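Local coordinates for protein betaine aldehyde dehydrogenase (Staphylococcus aureus subsp. aureus COL, PDB 4QTO) that probably catalyses the NAD-dependent oxidation of betaine aldehyde to glycine betaine, at residues S245-T256 and N268-E279; A297-Y306 and F329-I340. All blocks are in the same frame, centred on the assembly; numbering follows the deposited sequence.

Coming from the N terminus, helix 237-246 leads through the turn at 247-250 into strand 252-256, and contact 1 closes when the chain, after helix 259-269, returns as strand 275-279; only eleven residues separate its segments. Contact 2 opens later, on helix 294-306, and closes over a 22-residue excursion through strand 318-322 onto helix 323-337. The two therefore follow in series, neither nested nor crossed, with centres about 40 Å apart on opposite sides of the chain's centre. The first ties together neighbouring strands of the eight-stranded sheet; the second packs helices beside the seven-stranded sheet. Both also touch the second subunit.

Contact 1 of 2, residues S245-T256 and N268-E279; sequences SGHKEVDLVSFT and NAANNVTNIALE. With NA (sodium ion), chain L.
Val253 and Ile276 lie side by side on adjacent parallel strands, 252-256 and 275-279, whose axes approach to 4.7 Å. Four main-chain bonds knit the strands, running from Val253 N to Asn275 O and on to Glu279 N with Phe255 O. On the face of Leu252, Ser254 and Ala277, small residues sit beside a larger one: the bump is Leu252 CD1, which lies 3.7 Å from Asn275 CB and also reaches the small methyl of Ala277. On the other face, Leu278 CD2 fits against the root of the Phe255 side chain, 3.9 Å from its CB. At the strand entrance, Thr274 CG2 fills the hollow between Val250 and Val253, 4.0 Å from Val253 CG2; with CG2 anti to the backbone N, the methyl lies over the Val250-Asp251 backbone as well as against the two valines, and OG1 turns to two waters.

Asn275 adds a polar tie here: its ND2 gives a 2.9 Å bond to Asp251 O, lying in the amide plane and nearly straight (164°). Further back, Asn268 ND2, in one of its two conformers, bonds Ser245 OG at 2.9 Å and also hydrogen-bonds Asp242. A Schellman motif ends helix 259-269, with Val273 at positive phi, and turns Val273 O to a sodium ion 2.3 Å away, which Lys484 and Gly487 of the second subunit also bind.

The whole is a beta-alpha-beta unit of the Rossmann-like domain: helix 259-269 lies over Val253 and Phe255 through Ile265, while strand 162-177 pairs with the other edge of strand 252-256.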
loop_
_atom_site.group_PDB
_atom_site.type_symbol
_atom_site.label_atom_id
_atom_site.label_comp_id
_atom_site.label_asym_id
_atom_site.label_seq_id
_atom_site.Cartn_x
_atom_site.Cartn_y
_atom_site.Cartn_z
ATOM N N SER A 245 -9.646 18.006 26.320
ATOM C CA SER A 245 -9.346 18.529 24.985
ATOM C C SER A 245 -8.222 19.554 24.979
ATOM O O SER A 245 -7.624 19.797 23.927
ATOM C CB SER A 245 -10.575 19.147 24.348
ATOM O OG SER A 245 -11.126 20.152 25.181
ATOM N N GLY A 246 -7.921 20.150 26.118
ATOM C CA GLY A 246 -6.967 21.248 26.178
ATOM C C GLY A 246 -5.659 21.033 26.899
ATOM O O GLY A 246 -4.890 21.980 27.047
ATOM N N HIS A 247 -5.410 19.819 27.389
ATOM C CA HIS A 247 -4.197 19.556 28.149
ATOM C C HIS A 247 -2.980 19.437 27.233
ATOM O O HIS A 247 -3.046 18.823 26.138
ATOM C CB HIS A 247 -4.353 18.287 28.981
ATOM C CG HIS A 247 -3.397 18.207 30.117
ATOM N ND1 HIS A 247 -2.087 17.829 29.948
ATOM C CD2 HIS A 247 -3.534 18.521 31.423
ATOM C CE1 HIS A 247 -1.465 17.881 31.108
ATOM N NE2 HIS A 247 -2.327 18.290 32.026
ATOM N N LYS A 248 -1.856 19.986 27.672
ATOM C CA LYS A 248 -0.652 19.984 26.857
ATOM C C LYS A 248 -0.030 18.617 26.607
ATOM O O LYS A 248 0.718 18.445 25.649
ATOM C CB LYS A 248 0.420 20.917 27.457
ATOM C CG LYS A 248 1.022 20.427 28.745
ATOM C CD LYS A 248 2.137 21.389 29.197
ATOM C CE LYS A 248 3.050 20.692 30.192
ATOM N NZ LYS A 248 4.147 21.561 30.714
ATOM N N GLU A 249 -0.351 17.647 27.459
ATOM C CA GLU A 249 0.227 16.289 27.312
ATOM C C GLU A 249 -0.571 15.373 26.399
ATOM O O GLU A 249 -0.195 14.203 26.224
ATOM C CB GLU A 249 0.414 15.610 28.669
ATOM C CG GLU A 249 1.424 16.317 29.544
ATOM C CD GLU A 249 2.814 16.391 28.934
ATOM O OE1 GLU A 249 3.199 15.545 28.094
ATOM O OE2 GLU A 249 3.560 17.306 29.347
ATOM N N VAL A 250 -1.632 15.872 25.790
ATOM C CA VAL A 250 -2.447 15.079 24.869
ATOM C C VAL A 250 -1.961 15.280 23.425
ATOM O O VAL A 250 -1.709 16.415 23.021
ATOM C CB VAL A 250 -3.925 15.470 24.977
ATOM C CG1 VAL A 250 -4.782 14.725 23.960
ATOM C CG2 VAL A 250 -4.439 15.187 26.380
ATOM N N ASP A 251 -1.830 14.180 22.668
ATOM C CA ASP A 251 -1.400 14.218 21.260
ATOM C C ASP A 251 -2.556 14.120 20.248
ATOM O O ASP A 251 -2.415 14.554 19.114
ATOM C CB ASP A 251 -0.382 13.115 21.009
ATOM C CG ASP A 251 0.876 13.301 21.839
ATOM O OD1 ASP A 251 1.586 14.339 21.679
ATOM O OD2 ASP A 251 1.124 12.434 22.726
ATOM N N LEU A 252 -3.686 13.534 20.668
ATOM C CA LEU A 252 -4.875 13.416 19.820
ATOM C C LEU A 252 -6.104 13.457 20.707
ATOM O O LEU A 252 -6.164 12.753 21.723
ATOM C CB LEU A 252 -4.885 12.075 19.064
ATOM C CG LEU A 252 -6.173 11.690 18.310
ATOM C CD1 LEU A 252 -6.405 12.575 17.113
ATOM C CD2 LEU A 252 -6.136 10.227 17.905
ATOM N N VAL A 253 -7.071 14.273 20.305
ATOM C CA VAL A 253 -8.391 14.321 20.945
ATOM C C VAL A 253 -9.357 13.713 19.921
ATOM O O VAL A 253 -9.461 14.200 18.785
ATOM C CB VAL A 253 -8.835 15.759 21.245
ATOM C CG1 VAL A 253 -10.237 15.739 21.875
ATOM C CG2 VAL A 253 -7.828 16.434 22.125
ATOM N N SER A 254 -10.040 12.635 20.295
ATOM C CA SER A 254 -11.001 11.944 19.433
ATOM C C SER A 254 -12.395 12.079 20.074
ATOM O O SER A 254 -12.623 11.497 21.126
ATOM C CB SER A 254 -10.641 10.479 19.235
ATOM O OG SER A 254 -11.594 9.854 18.383
ATOM N N PHE A 255 -13.299 12.784 19.415
ATOM C CA PHE A 255 -14.631 13.090 19.973
ATOM C C PHE A 255 -15.727 12.705 18.999
ATOM O O PHE A 255 -15.630 12.998 17.811
ATOM C CB PHE A 255 -14.717 14.576 20.268
ATOM C CG PHE A 255 -16.097 15.054 20.602
ATOM C CD1 PHE A 255 -16.581 14.991 21.901
ATOM C CD2 PHE A 255 -16.926 15.552 19.611
ATOM C CE1 PHE A 255 -17.855 15.422 22.195
ATOM C CE2 PHE A 255 -18.194 16.007 19.912
ATOM C CZ PHE A 255 -18.660 15.935 21.203
ATOM N N THR A 256 -16.742 12.018 19.519
ATOM C CA THR A 256 -17.925 11.677 18.767
ATOM C C THR A 256 -19.097 12.240 19.582
ATOM O O THR A 256 -19.223 11.919 20.765
ATOM C CB THR A 256 -18.052 10.163 18.568
ATOM O OG1 THR A 256 -16.929 9.710 17.782
ATOM C CG2 THR A 256 -19.339 9.833 17.829
ATOM N N ASN A 268 -10.485 24.252 21.667
ATOM C CA ASN A 268 -9.658 23.950 22.818
ATOM C C ASN A 268 -8.376 23.245 22.449
ATOM O O ASN A 268 -7.299 23.571 22.939
ATOM C CB ASN A 268 -10.442 22.991 23.688
ATOM C CG ASN A 268 -11.367 23.684 24.651
ATOM O OD1 ASN A 268 -11.341 24.903 24.824
ATOM N ND2 ASN A 268 -12.188 22.891 25.321
ATOM N N ALA A 269 -8.508 22.259 21.573
ATOM C CA ALA A 269 -7.370 21.494 21.071
ATOM C C ALA A 269 -6.345 22.413 20.404
ATOM O O ALA A 269 -5.135 22.134 20.443
ATOM C CB ALA A 269 -7.827 20.408 20.093
ATOM N N ALA A 270 -6.796 23.483 19.773
ATOM C CA ALA A 270 -5.918 24.414 19.073
ATOM C C ALA A 270 -4.913 25.051 20.030
ATOM O O ALA A 270 -3.849 25.445 19.599
ATOM C CB ALA A 270 -6.733 25.503 18.386
ATOM N N ASN A 271 -5.251 25.165 21.314
ATOM C CA ASN A 271 -4.333 25.793 22.259
ATOM C C ASN A 271 -2.970 25.088 22.333
ATOM O O ASN A 271 -1.971 25.735 22.697
ATOM C CB ASN A 271 -4.971 25.867 23.628
ATOM C CG ASN A 271 -6.144 26.826 23.663
ATOM O OD1 ASN A 271 -6.123 27.875 23.038
ATOM N ND2 ASN A 271 -7.131 26.505 24.457
ATOM N N ASN A 272 -2.934 23.793 22.026
ATOM C CA ASN A 272 -1.698 23.041 21.989
ATOM C C ASN A 272 -1.433 22.432 20.601
ATOM O O ASN A 272 -0.576 21.550 20.464
ATOM C CB ASN A 272 -1.710 21.963 23.064
ATOM C CG ASN A 272 -1.768 22.547 24.456
ATOM O OD1 ASN A 272 -2.793 22.484 25.129
ATOM N ND2 ASN A 272 -0.712 23.168 24.861
ATOM N N VAL A 273 -2.120 22.934 19.582
ATOM C CA VAL A 273 -1.965 22.452 18.208
ATOM C C VAL A 273 -2.126 20.931 18.201
ATOM O O VAL A 273 -1.409 20.175 17.503
ATOM C CB VAL A 273 -0.604 22.832 17.602
ATOM C CG1 VAL A 273 -0.702 22.803 16.090
ATOM C CG2 VAL A 273 -0.156 24.214 18.035
ATOM N N THR A 274 -3.143 20.458 18.899
ATOM C CA THR A 274 -3.362 19.026 19.054
ATOM C C THR A 274 -4.200 18.417 17.939
ATOM O O THR A 274 -5.183 18.988 17.520
ATOM C CB THR A 274 -4.041 18.779 20.403
ATOM O OG1 THR A 274 -3.252 19.345 21.456
ATOM C CG2 THR A 274 -4.236 17.301 20.674
ATOM N N ASN A 275 -3.784 17.256 17.438
ATOM C CA ASN A 275 -4.543 16.565 16.415
ATOM C C ASN A 275 -5.978 16.349 16.894
ATOM O O ASN A 275 -6.194 16.050 18.078
ATOM C CB ASN A 275 -3.957 15.163 16.171
ATOM C CG ASN A 275 -2.578 15.178 15.542
ATOM O OD1 ASN A 275 -2.426 15.470 14.337
ATOM N ND2 ASN A 275 -1.570 14.798 16.318
ATOM N N ILE A 276 -6.950 16.532 16.008
ATOM C CA ILE A 276 -8.332 16.222 16.371
ATOM C C ILE A 276 -8.961 15.291 15.353
ATOM O O ILE A 276 -8.670 15.330 14.146
ATOM C CB ILE A 276 -9.294 17.391 16.620
ATOM C CG1 ILE A 276 -9.717 18.100 15.330
ATOM C CG2 ILE A 276 -8.749 18.326 17.685
ATOM C CD1 ILE A 276 -8.650 18.944 14.672
ATOM N N ALA A 277 -9.815 14.441 15.892
ATOM C CA ALA A 277 -10.617 13.497 15.094
ATOM C C ALA A 277 -12.035 13.733 15.635
ATOM O O ALA A 277 -12.249 13.679 16.850
ATOM C CB ALA A 277 -10.198 12.056 15.264
ATOM N N LEU A 278 -12.955 14.096 14.754
ATOM C CA LEU A 278 -14.337 14.410 15.138
ATOM C C LEU A 278 -15.361 13.670 14.285
ATOM O O LEU A 278 -15.185 13.551 13.080
ATOM C CB LEU A 278 -14.615 15.906 14.928
ATOM C CG LEU A 278 -13.706 16.895 15.656
ATOM C CD1 LEU A 278 -13.988 18.300 15.166
ATOM C CD2 LEU A 278 -13.844 16.807 17.152
ATOM N N GLU A 279 -16.425 13.181 14.924
ATOM C CA GLU A 279 -17.566 12.600 14.196
ATOM C C GLU A 279 -18.769 13.254 14.841
ATOM O O GLU A 279 -19.060 13.026 16.024
ATOM C CB GLU A 279 -17.657 11.103 14.239
ATOM C CG GLU A 279 -18.352 10.512 12.993
ATOM C CD GLU A 279 -19.845 10.267 13.117
ATOM O OE1 GLU A 279 -20.236 9.081 13.102
ATOM O OE2 GLU A 279 -20.632 11.213 13.281
HETATM NA NA NA L . 0.273 18.753 16.848
HETATM O O HOH W 1 -4.561 19.435 23.885
HETATM O O HOH W 2 -13.688 20.994 25.622
HETATM O O HOH W 3 -5.734 24.515 26.830
HETATM O O HOH W 4 -0.608 18.227 21.170
HETATM O O HOH W 5 -0.217 17.198 18.519
HETATM O O HOH W 6 1.156 16.859 15.670
#

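Contact 2 of 2, residues A297-Y306 and F329-I340; sequences AVDQALNGGY and FEQALIDRVKKI
Leu302 lies against four residues of segment 329-340, and its branches divide the work. Its CB points toward that segment, and CG, anti to the carbonyl carbon (chi1 -68°), comes 4.0 Å from Leu333 CD1. From this fork CD2 goes in among apolar groups, 3.7 Å from Leu333 CD1 and equally near Val337 CG2, with Ile340 CD1 somewhat farther. CD1 instead settles over the centre of one face of the Arg336 guanidinium, 3.6 Å from CZ, and also touches Arg336 CB. The guanidinium plane is further fixed by NE and NH2 bonds to the Ser519 and Phe518 carbonyls of the second subunit. A water lies between NH2 and Asp299 OD1, within bonding distance of both, while Asp299 OD2 accepts from Val515 N of the second subunit.

The axes of 297-306 and 329-337 cross at -54° and come within 9.9 Å, beside the seven-stranded sheet of the aldehyde dehydrogenase fold, where Phe329 and Leu333 reach strand 318-322.

Ala301 CB meets the edge of the Phe329 ring, 3.7 Å from CZ, while Val298 CG2 rests on Ala332 CB. Toward the C-terminal end, Tyr306 crosses Val337 at about a right angle, its CE2 3.7 Å from Val337 CG2, and its hydroxyl bonds Thr399 O.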
loop_
_atom_site.group_PDB
_atom_site.type_symbol
_atom_site.label_atom_id
_atom_site.label_comp_id
_atom_site.label_asym_id
_atom_site.label_seq_id
_atom_site.Cartn_x
_atom_site.Cartn_y
_atom_site.Cartn_z
ATOM N N ALA A 297 -37.521 -0.005 -0.991
ATOM C CA ALA A 297 -37.280 1.392 -0.650
ATOM C C ALA A 297 -38.127 1.821 0.530
ATOM O O ALA A 297 -37.651 2.599 1.386
ATOM C CB ALA A 297 -37.533 2.293 -1.838
ATOM N N VAL A 298 -39.370 1.327 0.608
ATOM C CA VAL A 298 -40.221 1.621 1.752
ATOM C C VAL A 298 -39.659 0.967 3.023
ATOM O O VAL A 298 -39.509 1.633 4.064
ATOM C CB VAL A 298 -41.669 1.157 1.531
ATOM C CG1 VAL A 298 -42.496 1.342 2.784
ATOM C CG2 VAL A 298 -42.282 1.938 0.379
ATOM N N ASP A 299 -39.284 -0.305 2.931
ATOM C CA ASP A 299 -38.687 -1.022 4.063
ATOM C C ASP A 299 -37.448 -0.277 4.585
ATOM O O ASP A 299 -37.292 -0.050 5.795
ATOM C CB ASP A 299 -38.280 -2.436 3.621
ATOM C CG ASP A 299 -37.586 -3.242 4.707
ATOM O OD1 ASP A 299 -38.281 -3.833 5.551
ATOM O OD2 ASP A 299 -36.347 -3.379 4.634
ATOM N N GLN A 300 -36.559 0.094 3.658
ATOM C CA GLN A 300 -35.314 0.739 4.030
ATOM C C GLN A 300 -35.492 2.186 4.468
ATOM O O GLN A 300 -34.665 2.716 5.226
ATOM C CB GLN A 300 -34.255 0.584 2.930
ATOM C CG GLN A 300 -33.799 -0.867 2.775
ATOM C CD GLN A 300 -32.843 -1.308 3.868
ATOM O OE1 GLN A 300 -32.956 -0.925 5.048
ATOM N NE2 GLN A 300 -31.878 -2.120 3.489
ATOM N N ALA A 301 -36.585 2.854 4.065
ATOM C CA ALA A 301 -36.828 4.207 4.520
ATOM C C ALA A 301 -37.250 4.127 6.001
ATOM O O ALA A 301 -36.868 4.972 6.818
ATOM C CB ALA A 301 -37.904 4.891 3.700
ATOM N N LEU A 302 -38.036 3.113 6.337
ATOM C CA LEU A 302 -38.410 2.882 7.743
ATOM C C LEU A 302 -37.162 2.575 8.560
ATOM O O LEU A 302 -36.957 3.119 9.653
ATOM C CB LEU A 302 -39.399 1.733 7.851
ATOM C CG LEU A 302 -40.790 1.977 7.254
ATOM C CD1 LEU A 302 -41.460 0.646 6.930
ATOM C CD2 LEU A 302 -41.653 2.839 8.159
ATOM N N ASN A 303 -36.319 1.682 8.038
ATOM C CA ASN A 303 -35.109 1.308 8.758
ATOM C C ASN A 303 -34.205 2.515 8.952
ATOM O O ASN A 303 -33.662 2.752 10.045
ATOM C CB ASN A 303 -34.393 0.174 8.037
ATOM C CG ASN A 303 -35.258 -1.075 7.913
ATOM O OD1 ASN A 303 -36.173 -1.309 8.715
ATOM N ND2 ASN A 303 -34.990 -1.868 6.895
ATOM N N GLY A 304 -34.020 3.275 7.879
ATOM C CA GLY A 304 -33.215 4.458 7.957
ATOM C C GLY A 304 -33.722 5.480 8.945
ATOM O O GLY A 304 -32.930 6.108 9.668
ATOM N N GLY A 305 -35.042 5.652 9.021
ATOM C CA GLY A 305 -35.569 6.671 9.883
ATOM C C GLY A 305 -35.698 6.332 11.353
ATOM O O GLY A 305 -35.547 7.205 12.198
ATOM N N TYR A 306 -35.942 5.051 11.660
ATOM C CA TYR A 306 -36.453 4.676 12.994
ATOM C C TYR A 306 -35.690 3.661 13.835
ATOM O O TYR A 306 -36.062 3.428 14.989
ATOM C CB TYR A 306 -37.947 4.305 12.868
ATOM C CG TYR A 306 -38.727 5.360 12.104
ATOM C CD1 TYR A 306 -38.939 6.634 12.643
ATOM C CD2 TYR A 306 -39.297 5.071 10.868
ATOM C CE1 TYR A 306 -39.631 7.598 11.947
ATOM C CE2 TYR A 306 -40.010 6.044 10.160
ATOM C CZ TYR A 306 -40.163 7.297 10.698
ATOM O OH TYR A 306 -40.865 8.259 9.976
ATOM N N PHE A 329 -45.192 6.890 -2.597
ATOM C CA PHE A 329 -44.223 6.663 -1.533
ATOM C C PHE A 329 -44.688 7.213 -0.170
ATOM O O PHE A 329 -44.642 6.491 0.848
ATOM C CB PHE A 329 -42.870 7.233 -1.882
ATOM C CG PHE A 329 -41.878 7.087 -0.761
ATOM C CD1 PHE A 329 -41.214 5.880 -0.558
ATOM C CD2 PHE A 329 -41.680 8.132 0.126
ATOM C CE1 PHE A 329 -40.363 5.716 0.514
ATOM C CE2 PHE A 329 -40.791 7.988 1.186
ATOM C CZ PHE A 329 -40.136 6.783 1.362
ATOM N N GLU A 330 -45.140 8.459 -0.148
ATOM C CA GLU A 330 -45.585 9.054 1.112
ATOM C C GLU A 330 -46.722 8.241 1.713
ATOM O O GLU A 330 -46.725 7.945 2.911
ATOM C CB GLU A 330 -46.022 10.514 0.940
ATOM C CG GLU A 330 -44.872 11.458 0.688
ATOM C CD GLU A 330 -45.282 12.897 0.435
ATOM O OE1 GLU A 330 -46.491 13.211 0.496
ATOM O OE2 GLU A 330 -44.384 13.705 0.169
ATOM N N GLN A 331 -47.687 7.853 0.893
ATOM C CA GLN A 331 -48.781 7.063 1.408
ATOM C C GLN A 331 -48.318 5.733 1.999
ATOM O O GLN A 331 -48.774 5.317 3.073
ATOM C CB GLN A 331 -49.847 6.840 0.347
ATOM C CG GLN A 331 -51.049 6.203 1.011
ATOM C CD GLN A 331 -51.577 7.129 2.136
ATOM O OE1 GLN A 331 -51.972 8.247 1.837
ATOM N NE2 GLN A 331 -51.506 6.705 3.433
ATOM N N ALA A 332 -47.426 5.047 1.294
ATOM C CA ALA A 332 -46.938 3.754 1.758
ATOM C C ALA A 332 -46.124 3.876 3.054
ATOM O O ALA A 332 -46.293 3.072 3.975
ATOM C CB ALA A 332 -46.102 3.094 0.679
ATOM N N LEU A 333 -45.293 4.900 3.130
ATOM C CA LEU A 333 -44.461 5.128 4.308
ATOM C C LEU A 333 -45.335 5.458 5.523
ATOM O O LEU A 333 -45.193 4.865 6.595
ATOM C CB LEU A 333 -43.473 6.255 4.043
ATOM C CG LEU A 333 -42.578 6.616 5.226
ATOM C CD1 LEU A 333 -41.657 5.457 5.535
ATOM C CD2 LEU A 333 -41.773 7.862 4.932
ATOM N N ILE A 334 -46.249 6.396 5.342
ATOM C CA ILE A 334 -47.158 6.817 6.423
ATOM C C ILE A 334 -47.972 5.645 6.961
ATOM O O ILE A 334 -48.077 5.463 8.183
ATOM C CB ILE A 334 -48.065 7.958 5.965
ATOM C CG1 ILE A 334 -47.239 9.235 5.785
ATOM C CG2 ILE A 334 -49.179 8.207 6.980
ATOM C CD1 ILE A 334 -47.919 10.304 4.962
ATOM N N ASP A 335 -48.519 4.826 6.062
ATOM C CA ASP A 335 -49.288 3.652 6.471
ATOM C C ASP A 335 -48.444 2.701 7.328
ATOM O O ASP A 335 -48.947 2.111 8.297
ATOM C CB ASP A 335 -49.791 2.882 5.234
ATOM C CG ASP A 335 -50.900 3.601 4.492
ATOM O OD1 ASP A 335 -51.321 4.709 4.912
ATOM O OD2 ASP A 335 -51.342 3.058 3.443
ATOM N N ARG A 336 -47.152 2.544 6.992
ATOM C CA ARG A 336 -46.310 1.671 7.776
ATOM C C ARG A 336 -45.921 2.303 9.108
ATOM O O ARG A 336 -45.815 1.602 10.123
ATOM C CB ARG A 336 -45.043 1.313 6.986
ATOM C CG ARG A 336 -45.289 0.417 5.792
ATOM C CD ARG A 336 -45.588 -1.022 6.171
ATOM N NE ARG A 336 -44.455 -1.721 6.766
ATOM C CZ ARG A 336 -43.435 -2.223 6.083
ATOM N NH1 ARG A 336 -43.379 -2.094 4.754
ATOM N NH2 ARG A 336 -42.475 -2.856 6.726
ATOM N N VAL A 337 -45.642 3.602 9.104
ATOM C CA VAL A 337 -45.236 4.295 10.327
ATOM C C VAL A 337 -46.308 4.137 11.404
ATOM O O VAL A 337 -45.986 3.967 12.583
ATOM C CB VAL A 337 -44.876 5.769 10.068
ATOM C CG1 VAL A 337 -44.740 6.556 11.363
ATOM C CG2 VAL A 337 -43.581 5.836 9.278
ATOM N N LYS A 338 -47.571 4.134 10.987
ATOM C CA LYS A 338 -48.690 3.956 11.931
ATOM C C LYS A 338 -48.682 2.608 12.646
ATOM O O LYS A 338 -49.291 2.474 13.722
ATOM C CB LYS A 338 -50.036 4.101 11.209
ATOM C CG LYS A 338 -50.327 5.512 10.729
ATOM C CD LYS A 338 -51.605 5.534 9.908
ATOM C CE LYS A 338 -51.946 6.944 9.465
ATOM N NZ LYS A 338 -53.166 6.939 8.613
ATOM N N LYS A 339 -48.018 1.612 12.072
ATOM C CA LYS A 339 -47.978 0.266 12.612
ATOM C C LYS A 339 -46.741 -0.035 13.463
ATOM O O LYS A 339 -46.654 -1.110 14.023
ATOM C CB LYS A 339 -48.016 -0.750 11.477
ATOM C CG LYS A 339 -49.222 -0.642 10.536
ATOM C CD LYS A 339 -49.127 -1.718 9.470
ATOM C CE LYS A 339 -50.102 -1.500 8.326
ATOM N NZ LYS A 339 -51.501 -1.448 8.796
ATOM N N ILE A 340 -45.770 0.880 13.519
ATOM C CA ILE A 340 -44.547 0.651 14.276
ATOM C C ILE A 340 -44.865 0.395 15.744
ATOM O O ILE A 340 -45.613 1.157 16.360
ATOM C CB ILE A 340 -43.552 1.826 14.137
ATOM C CG1 ILE A 340 -43.048 1.927 12.675
ATOM C CG2 ILE A 340 -42.383 1.669 15.089
ATOM C CD1 ILE A 340 -42.118 3.089 12.420
HETATM O O HOH W 7 -40.841 -4.368 5.109
#